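Local coordinates for hypothetical protein (PDB 2O62) that is of unknown function but has two probably calycin-related domains, the second a closed beta barrel of the family of an ATP synthase biogenesis factor, at residues Y164-L178 / S181-I195. Numbering follows the deposited sequence.
Sequences YSTTLKIQLDDAGRL and STSFGERTITSTATI
Tyr164 and Phe184 meet where two successive hairpins of the closed antiparallel barrel, consistent with a calycin fold, come together: strand 162-172 pairs with 178-184, which turns through Gly185 into 187-196. The rings are neither stacked nor perpendicular, with planes at 31°; Phe184 CE2 lies over one face of the tyrosine, offset toward the rim, while Phe184 CZ comes 3.6 Å from Tyr164 CD2. Phe184 reaches across because CG is anti to its backbone N (chi1 -175°), which also lays CD1 alongside Thr166 CG2. Tyr164 CD1 lies 4.0 Å from Gly185 CA. Replacing Tyr164 with an alanine would probably leave Phe184 CE2 and CZ without their aromatic neighbour and remove the contact on Gly185 CA.

The axes of segments 164-172 and 181-184 run at 178°, antiparallel, and the backbone evidence agrees: Thr167 and Ser183 exchange two hydrogen bonds, as do Lys169 and Ser181. Within the first pair, CB of Thr167 sits 3.9 Å from CB of Ser183, whose OG is hydrogen-bonded onward to Thr188 OG1 in the next strand. On the other face of the sheet Leu168 lies side by side with Thr182, Leu168 CD1 3.5 Å from Thr182 OG1, a hydroxyl whose polar partner is Gln180.

Beyond the 173-177 loop, Leu178 pairs with Ala193 through two backbone bonds. The Arg177 chain, bent at chi3 (-49°), crosses Thr192, and Thr192 CG2 lies at the guanidinium edge, 3.4 Å from Arg177 NE. A salt bridge from Arg177 NH2 to Asp173 OD2 (3.1 Å) holds this end of the arginine, and one water joins the same Asp173 OD2 to Thr192 OG1.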
ATOM      1  N   TYR A 164      -4.981 -14.373 -10.086  1.00 17.59           N
ATOM      2  CA  TYR A 164      -5.748 -15.134  -9.120  1.00 19.45           C
ATOM      3  C   TYR A 164      -7.109 -14.499  -8.928  1.00 20.32           C
ATOM      4  O   TYR A 164      -7.244 -13.294  -9.110  1.00 22.01           O
ATOM      5  CB  TYR A 164      -5.018 -15.053  -7.778  1.00 20.25           C
ATOM      6  CG  TYR A 164      -3.608 -15.556  -7.824  1.00 20.97           C
ATOM      7  CD1 TYR A 164      -3.360 -16.875  -7.678  1.00 24.11           C
ATOM      8  CD2 TYR A 164      -2.539 -14.698  -7.997  1.00 23.59           C
ATOM      9  CE1 TYR A 164      -2.079 -17.391  -7.730  1.00 25.00           C
ATOM     10  CE2 TYR A 164      -1.239 -15.182  -8.047  1.00 22.45           C
ATOM     11  CZ  TYR A 164      -1.024 -16.547  -7.880  1.00 24.80           C
ATOM     12  OH  TYR A 164       0.210 -17.152  -7.945  1.00 25.94           O
ATOM     13  N   SER A 165      -8.079 -15.294  -8.503  1.00 20.91           N
ATOM     14  CA  SER A 165      -9.370 -14.819  -8.036  0.50 20.43           C
ATOM     15  C   SER A 165      -9.307 -14.503  -6.550  1.00 21.35           C
ATOM     16  O   SER A 165      -8.643 -15.221  -5.777  1.00 20.46           O
ATOM     17  CB  SER A 165     -10.416 -15.891  -8.220  0.50 20.95           C
ATOM     18  OG  SER A 165     -10.669 -16.103  -9.582  0.50 22.05           O
ATOM     19  N   THR A 166     -10.018 -13.469  -6.135  1.00 20.85           N
ATOM     20  CA  THR A 166     -10.072 -13.111  -4.730  1.00 21.82           C
ATOM     21  C   THR A 166     -11.501 -12.987  -4.282  1.00 22.47           C
ATOM     22  O   THR A 166     -12.367 -12.616  -5.061  1.00 21.95           O
ATOM     23  CB  THR A 166      -9.384 -11.796  -4.454  1.00 23.93           C
ATOM     24  OG1 THR A 166     -10.078 -10.708  -5.094  1.00 22.61           O
ATOM     25  CG2 THR A 166      -7.964 -11.832  -4.953  1.00 23.28           C
ATOM     26  N   THR A 167     -11.698 -13.292  -3.004  1.00 21.94           N
ATOM     27  CA  THR A 167     -12.941 -13.115  -2.280  1.00 22.93           C
ATOM     28  C   THR A 167     -12.555 -12.534  -0.904  1.00 23.21           C
ATOM     29  O   THR A 167     -11.581 -12.962  -0.279  1.00 21.13           O
ATOM     30  CB  THR A 167     -13.661 -14.480  -2.099  1.00 24.09           C
ATOM     31  OG1 THR A 167     -14.046 -15.013  -3.388  1.00 25.53           O
ATOM     32  CG2 THR A 167     -14.911 -14.326  -1.282  1.00 26.88           C
ATOM     33  N   LEU A 168     -13.329 -11.593  -0.412  1.00 22.88           N
ATOM     34  CA  LEU A 168     -13.154 -11.104   0.939  1.00 23.67           C
ATOM     35  C   LEU A 168     -14.528 -10.937   1.542  1.00 23.23           C
ATOM     36  O   LEU A 168     -15.377 -10.257   0.971  1.00 22.86           O
ATOM     37  CB  LEU A 168     -12.416  -9.776   0.868  1.00 23.83           C
ATOM     38  CG  LEU A 168     -12.223  -8.890   2.084  1.00 25.15           C
ATOM     39  CD1 LEU A 168     -11.622  -9.689   3.168  1.00 25.93           C
ATOM     40  CD2 LEU A 168     -11.237  -7.772   1.652  1.00 28.58           C
ATOM     41  N   LYS A 169     -14.781 -11.614   2.655  1.00 23.27           N
ATOM     42  CA  LYS A 169     -16.041 -11.494   3.398  1.00 23.90           C
ATOM     43  C   LYS A 169     -15.706 -10.940   4.781  1.00 23.39           C
ATOM     44  O   LYS A 169     -14.782 -11.430   5.429  1.00 22.50           O
ATOM     45  CB  LYS A 169     -16.735 -12.864   3.545  1.00 24.39           C
ATOM     46  CG  LYS A 169     -16.865 -13.620   2.222  1.00 26.59           C
ATOM     47  CD  LYS A 169     -17.635 -14.922   2.304  1.00 28.95           C
ATOM     48  CE  LYS A 169     -17.957 -15.467   0.891  1.00 32.03           C
ATOM     49  NZ  LYS A 169     -18.822 -16.709   0.926  1.00 33.95           N
ATOM     50  N   ILE A 170     -16.436  -9.919   5.218  1.00 22.50           N
ATOM     51  CA  ILE A 170     -16.189  -9.276   6.486  1.00 22.71           C
ATOM     52  C   ILE A 170     -17.539  -9.101   7.159  1.00 23.15           C
ATOM     53  O   ILE A 170     -18.439  -8.501   6.595  1.00 21.32           O
ATOM     54  CB  ILE A 170     -15.467  -7.913   6.293  1.00 23.84           C
ATOM     55  CG1 ILE A 170     -14.190  -8.141   5.512  1.00 26.16           C
ATOM     56  CG2 ILE A 170     -15.135  -7.281   7.628  1.00 26.03           C
ATOM     57  CD1 ILE A 170     -13.427  -6.879   5.213  1.00 27.18           C
ATOM     58  N   GLN A 171     -17.698  -9.692   8.332  1.00 23.42           N
ATOM     59  CA  GLN A 171     -18.932  -9.546   9.053  1.00 25.41           C
ATOM     60  C   GLN A 171     -18.664  -9.410  10.546  1.00 26.66           C
ATOM     61  O   GLN A 171     -17.667  -9.930  11.048  1.00 25.63           O
ATOM     62  CB  GLN A 171     -19.862 -10.733   8.779  1.00 26.96           C
ATOM     63  CG  GLN A 171     -20.155 -11.013   7.253  1.00 29.03           C
ATOM     64  CD  GLN A 171     -21.092  -9.992   6.456  1.00 33.15           C
ATOM     65  OE1 GLN A 171     -21.594  -8.952   6.956  1.00 35.65           O
ATOM     66  NE2 GLN A 171     -21.321 -10.343   5.185  1.00 33.92           N
ATOM     67  N   LEU A 172     -19.571  -8.722  11.249  1.00 26.50           N
ATOM     68  CA  LEU A 172     -19.515  -8.664  12.690  1.00 28.72           C
ATOM     69  C   LEU A 172     -20.162  -9.941  13.181  1.00 30.68           C
ATOM     70  O   LEU A 172     -21.160 -10.385  12.589  1.00 31.69           O
ATOM     71  CB  LEU A 172     -20.297  -7.462  13.235  1.00 28.58           C
ATOM     72  CG  LEU A 172     -19.742  -6.111  12.774  1.00 30.37           C
ATOM     73  CD1 LEU A 172     -20.625  -4.961  13.295  1.00 32.54           C
ATOM     74  CD2 LEU A 172     -18.309  -5.931  13.228  1.00 30.82           C
ATOM     75  N   ASP A 173     -19.575 -10.565  14.202  1.00 32.47           N
ATOM     76  CA  ASP A 173     -20.241 -11.656  14.905  1.00 34.12           C
ATOM     77  C   ASP A 173     -20.982 -11.042  16.095  1.00 35.68           C
ATOM     78  O   ASP A 173     -21.188  -9.830  16.123  1.00 35.75           O
ATOM     79  CB  ASP A 173     -19.273 -12.787  15.285  1.00 34.47           C
ATOM     80  CG  ASP A 173     -18.315 -12.417  16.405  1.00 35.83           C
ATOM     81  OD1 ASP A 173     -18.611 -11.463  17.172  1.00 32.52           O
ATOM     82  OD2 ASP A 173     -17.259 -13.104  16.501  1.00 38.93           O
ATOM     83  N   ASP A 174     -21.376 -11.830  17.088  1.00 37.23           N
ATOM     84  CA  ASP A 174     -22.498 -11.374  17.912  1.00 38.53           C
ATOM     85  C   ASP A 174     -22.488 -11.164  19.450  1.00 38.59           C
ATOM     86  O   ASP A 174     -23.609 -10.950  19.961  1.00 39.71           O
ATOM     87  CB  ASP A 174     -23.691 -12.303  17.597  1.00 38.83           C
ATOM     88  CG  ASP A 174     -23.472 -13.738  18.095  1.00 40.66           C
ATOM     89  OD1 ASP A 174     -22.775 -13.938  19.121  1.00 42.28           O
ATOM     90  OD2 ASP A 174     -23.986 -14.675  17.443  1.00 42.52           O
ATOM     91  N   ALA A 175     -21.419 -11.165  20.273  1.00 38.24           N
ATOM     92  CA  ALA A 175     -19.979 -10.855  20.161  1.00 36.94           C
ATOM     93  C   ALA A 175     -19.477  -9.480  19.733  1.00 36.11           C
ATOM     94  O   ALA A 175     -18.856  -8.798  20.550  1.00 36.11           O
ATOM     95  CB  ALA A 175     -19.178 -11.999  19.573  1.00 37.44           C
ATOM     96  N   GLY A 176     -19.707  -9.045  18.499  1.00 34.55           N
ATOM     97  CA  GLY A 176     -19.243  -7.720  18.081  1.00 33.22           C
ATOM     98  C   GLY A 176     -17.795  -7.756  17.630  1.00 32.21           C
ATOM     99  O   GLY A 176     -17.175  -6.722  17.342  1.00 31.71           O
ATOM    100  N   ARG A 177     -17.253  -8.960  17.548  1.00 30.68           N
ATOM    101  CA  ARG A 177     -15.957  -9.160  16.943  1.00 30.08           C
ATOM    102  C   ARG A 177     -16.125  -9.219  15.441  1.00 28.48           C
ATOM    103  O   ARG A 177     -17.222  -9.358  14.924  1.00 27.96           O
ATOM    104  CB  ARG A 177     -15.331 -10.446  17.474  1.00 29.67           C
ATOM    105  CG  ARG A 177     -15.103 -10.436  19.007  1.00 31.67           C
ATOM    106  CD  ARG A 177     -14.403 -11.714  19.480  1.00 33.46           C
ATOM    107  NE  ARG A 177     -15.061 -12.901  18.925  1.00 37.48           N
ATOM    108  CZ  ARG A 177     -15.845 -13.759  19.582  1.00 39.25           C
ATOM    109  NH1 ARG A 177     -16.092 -13.628  20.888  1.00 41.98           N
ATOM    110  NH2 ARG A 177     -16.380 -14.786  18.918  1.00 38.66           N
ATOM    111  N   LEU A 178     -15.018  -9.068  14.751  1.00 27.28           N
ATOM    112  CA  LEU A 178     -14.988  -9.075  13.306  1.00 27.31           C
ATOM    113  C   LEU A 178     -14.609 -10.488  12.855  1.00 26.49           C
ATOM    114  O   LEU A 178     -13.744 -11.118  13.445  1.00 26.86           O
ATOM    115  CB  LEU A 178     -13.987  -8.030  12.821  1.00 26.61           C
ATOM    116  CG  LEU A 178     -14.150  -7.630  11.366  1.00 29.70           C
ATOM    117  CD1 LEU A 178     -15.355  -6.680  11.219  1.00 30.89           C
ATOM    118  CD2 LEU A 178     -12.897  -7.002  10.769  1.00 30.22           C
ATOM    119  N   SER A 181     -12.949 -13.569   6.170  1.00 19.82           N
ATOM    120  CA  SER A 181     -12.600 -14.720   5.379  1.00 19.75           C
ATOM    121  C   SER A 181     -12.074 -14.206   4.079  1.00 21.41           C
ATOM    122  O   SER A 181     -12.808 -13.521   3.351  1.00 21.86           O
ATOM    123  CB  SER A 181     -13.804 -15.596   5.094  1.00 20.84           C
ATOM    124  OG  SER A 181     -13.347 -16.767   4.429  1.00 22.19           O
ATOM    125  N   THR A 182     -10.827 -14.523   3.777  1.00 21.74           N
ATOM    126  CA  THR A 182     -10.179 -14.035   2.587  1.00 22.26           C
ATOM    127  C   THR A 182      -9.660 -15.205   1.741  1.00 22.82           C
ATOM    128  O   THR A 182      -8.838 -16.035   2.216  1.00 22.70           O
ATOM    129  CB  THR A 182      -9.016 -13.137   2.982  1.00 24.92           C
ATOM    130  OG1 THR A 182      -9.429 -12.260   4.040  1.00 24.62           O
ATOM    131  CG2 THR A 182      -8.554 -12.316   1.842  1.00 24.69           C
ATOM    132  N   SER A 183     -10.071 -15.228   0.467  1.00 21.18           N
ATOM    133  CA  SER A 183      -9.580 -16.209  -0.498  1.00 21.46           C
ATOM    134  C   SER A 183      -8.690 -15.552  -1.510  1.00 21.74           C
ATOM    135  O   SER A 183      -8.960 -14.450  -2.019  1.00 21.98           O
ATOM    136  CB  SER A 183     -10.735 -16.885  -1.188  1.00 21.80           C
ATOM    137  OG  SER A 183     -11.563 -17.499  -0.194  1.00 25.35           O
ATOM    138  N   PHE A 184      -7.586 -16.223  -1.787  1.00 22.19           N
ATOM    139  CA  PHE A 184      -6.632 -15.748  -2.731  1.00 22.06           C
ATOM    140  C   PHE A 184      -6.197 -16.962  -3.516  1.00 22.49           C
ATOM    141  O   PHE A 184      -5.557 -17.856  -2.958  1.00 21.68           O
ATOM    142  CB  PHE A 184      -5.457 -15.138  -2.025  1.00 23.36           C
ATOM    143  CG  PHE A 184      -4.480 -14.530  -2.945  1.00 20.12           C
ATOM    144  CD1 PHE A 184      -4.622 -13.213  -3.303  1.00 23.69           C
ATOM    145  CD2 PHE A 184      -3.426 -15.240  -3.418  1.00 24.81           C
ATOM    146  CE1 PHE A 184      -3.755 -12.620  -4.116  1.00 24.76           C
ATOM    147  CE2 PHE A 184      -2.507 -14.620  -4.244  1.00 23.32           C
ATOM    148  CZ  PHE A 184      -2.711 -13.323  -4.623  1.00 23.37           C
ATOM    149  N   GLY A 185      -6.596 -17.051  -4.787  1.00 22.14           N
ATOM    150  CA  GLY A 185      -6.410 -18.314  -5.518  1.00 22.25           C
ATOM    151  C   GLY A 185      -6.939 -19.496  -4.728  1.00 22.32           C
ATOM    152  O   GLY A 185      -8.091 -19.470  -4.266  1.00 21.58           O
ATOM    153  N   GLU A 186      -6.104 -20.522  -4.533  1.00 21.76           N
ATOM    154  CA  GLU A 186      -6.543 -21.737  -3.864  1.00 23.61           C
ATOM    155  C   GLU A 186      -6.500 -21.641  -2.318  1.00 21.23           C
ATOM    156  O   GLU A 186      -6.851 -22.593  -1.648  1.00 22.27           O
ATOM    157  CB  GLU A 186      -5.778 -22.998  -4.370  1.00 23.76           C
ATOM    158  CG  GLU A 186      -4.282 -22.974  -4.213  1.00 27.56           C
ATOM    159  CD  GLU A 186      -3.584 -24.209  -4.871  1.00 28.41           C
ATOM    160  OE1 GLU A 186      -4.184 -25.297  -5.041  1.00 32.60           O
ATOM    161  OE2 GLU A 186      -2.409 -24.057  -5.235  1.00 37.55           O
ATOM    162  N   ARG A 187      -6.080 -20.507  -1.785  1.00 20.13           N
ATOM    163  CA  ARG A 187      -5.900 -20.317  -0.348  1.00 19.93           C
ATOM    164  C   ARG A 187      -7.022 -19.509   0.272  1.00 19.72           C
ATOM    165  O   ARG A 187      -7.326 -18.401  -0.175  1.00 18.95           O
ATOM    166  CB  ARG A 187      -4.582 -19.627  -0.078  1.00 20.80           C
ATOM    167  CG  ARG A 187      -4.317 -19.402   1.403  1.00 23.31           C
ATOM    168  CD  ARG A 187      -3.174 -18.467   1.573  1.00 27.18           C
ATOM    169  NE  ARG A 187      -3.604 -17.065   1.443  1.00 27.56           N
ATOM    170  CZ  ARG A 187      -2.882 -16.110   0.868  1.00 29.22           C
ATOM    171  NH1 ARG A 187      -1.736 -16.406   0.294  1.00 28.19           N
ATOM    172  NH2 ARG A 187      -3.339 -14.867   0.815  1.00 31.76           N
ATOM    173  N   THR A 188      -7.658 -20.068   1.290  1.00 18.43           N
ATOM    174  CA  THR A 188      -8.593 -19.281   2.112  1.00 18.43           C
ATOM    175  C   THR A 188      -8.126 -19.216   3.577  1.00 18.32           C
ATOM    176  O   THR A 188      -7.705 -20.232   4.137  1.00 18.32           O
ATOM    177  CB  THR A 188     -10.003 -19.840   2.027  1.00 18.57           C
ATOM    178  OG1 THR A 188     -10.425 -19.819   0.649  1.00 23.00           O
ATOM    179  CG2 THR A 188     -10.953 -19.019   2.866  1.00 20.91           C
ATOM    180  N   ILE A 189      -8.197 -18.022   4.164  1.00 18.18           N
ATOM    181  CA  ILE A 189      -7.905 -17.832   5.603  1.00 18.46           C
ATOM    182  C   ILE A 189      -9.073 -17.108   6.260  1.00 18.05           C
ATOM    183  O   ILE A 189      -9.466 -16.061   5.780  1.00 18.48           O
ATOM    184  CB  ILE A 189      -6.644 -17.046   5.795  1.00 19.69           C
ATOM    185  CG1 ILE A 189      -5.443 -17.827   5.250  1.00 23.39           C
ATOM    186  CG2 ILE A 189      -6.493 -16.644   7.288  1.00 21.29           C
ATOM    187  CD1 ILE A 189      -4.273 -16.958   4.959  1.00 24.17           C
ATOM    188  N   THR A 190      -9.677 -17.732   7.271  1.00 16.72           N
ATOM    189  CA  THR A 190     -10.805 -17.201   7.988  1.00 16.61           C
ATOM    190  C   THR A 190     -10.380 -17.010   9.443  1.00 15.81           C
ATOM    191  O   THR A 190      -9.985 -17.939  10.071  1.00 15.90           O
ATOM    192  CB  THR A 190     -11.963 -18.118   7.902  1.00 16.76           C
ATOM    193  OG1 THR A 190     -12.267 -18.351   6.521  1.00 17.34           O
ATOM    194  CG2 THR A 190     -13.171 -17.530   8.583  1.00 14.69           C
ATOM    195  N   SER A 191     -10.425 -15.776   9.930  1.00 17.37           N
ATOM    196  CA  SER A 191      -9.990 -15.472  11.316  1.00 18.62           C
ATOM    197  C   SER A 191     -10.899 -14.451  11.938  1.00 18.70           C
ATOM    198  O   SER A 191     -11.454 -13.604  11.261  1.00 18.42           O
ATOM    199  CB  SER A 191      -8.557 -14.930  11.351  1.00 18.84           C
ATOM    200  OG  SER A 191      -8.122 -14.737  12.691  1.00 19.34           O
ATOM    201  N   THR A 192     -11.046 -14.534  13.245  1.00 20.10           N
ATOM    202  CA  THR A 192     -11.773 -13.542  14.025  1.00 20.14           C
ATOM    203  C   THR A 192     -10.814 -12.478  14.539  1.00 20.84           C
ATOM    204  O   THR A 192      -9.649 -12.774  14.779  1.00 21.29           O
ATOM    205  CB  THR A 192     -12.480 -14.281  15.136  1.00 20.67           C
ATOM    206  OG1 THR A 192     -13.421 -15.172  14.504  1.00 23.48           O
ATOM    207  CG2 THR A 192     -13.185 -13.386  16.088  1.00 21.22           C
ATOM    208  N   ALA A 193     -11.286 -11.242  14.627  1.00 20.67           N
ATOM    209  CA  ALA A 193     -10.520 -10.122  15.137  1.00 20.67           C
ATOM    210  C   ALA A 193     -11.315  -9.312  16.153  1.00 20.99           C
ATOM    211  O   ALA A 193     -12.550  -9.337  16.180  1.00 21.36           O
ATOM    212  CB  ALA A 193     -10.140  -9.239  14.032  1.00 21.16           C
ATOM    213  N   THR A 194     -10.606  -8.571  16.992  1.00 21.44           N
ATOM    214  CA  THR A 194     -11.259  -7.617  17.890  1.00 21.51           C
ATOM    215  C   THR A 194     -11.089  -6.216  17.322  1.00 22.08           C
ATOM    216  O   THR A 194     -10.080  -5.894  16.688  1.00 20.88           O
ATOM    217  CB  THR A 194     -10.689  -7.646  19.301  1.00 22.24           C
ATOM    218  OG1 THR A 194      -9.270  -7.591  19.242  1.00 26.08           O
ATOM    219  CG2 THR A 194     -11.092  -8.905  20.001  1.00 22.90           C
ATOM    220  N   ILE A 195     -12.081  -5.373  17.543  1.00 22.77           N
ATOM    221  CA  ILE A 195     -11.997  -3.985  17.055  1.00 24.21           C
ATOM    222  C   ILE A 195     -11.808  -3.059  18.229  1.00 25.14           C
ATOM    223  O   ILE A 195     -12.534  -3.136  19.201  1.00 22.57           O
ATOM    224  CB  ILE A 195     -13.268  -3.539  16.329  1.00 24.92           C
ATOM    225  CG1 ILE A 195     -13.663  -4.524  15.236  1.00 27.20           C
ATOM    226  CG2 ILE A 195     -13.053  -2.169  15.712  1.00 25.64           C
ATOM    227  CD1 ILE A 195     -15.172  -4.606  15.098  1.00 29.06           C
TER
HETATM  228  O   HOH W   1      -9.939 -17.605  -4.845  1.00 31.18           O
HETATM  229  O   HOH W   2     -15.962 -14.685  14.491  1.00 27.30           O
HETATM  230  O   HOH W   3     -14.493  -6.427  18.697  1.00 34.35           O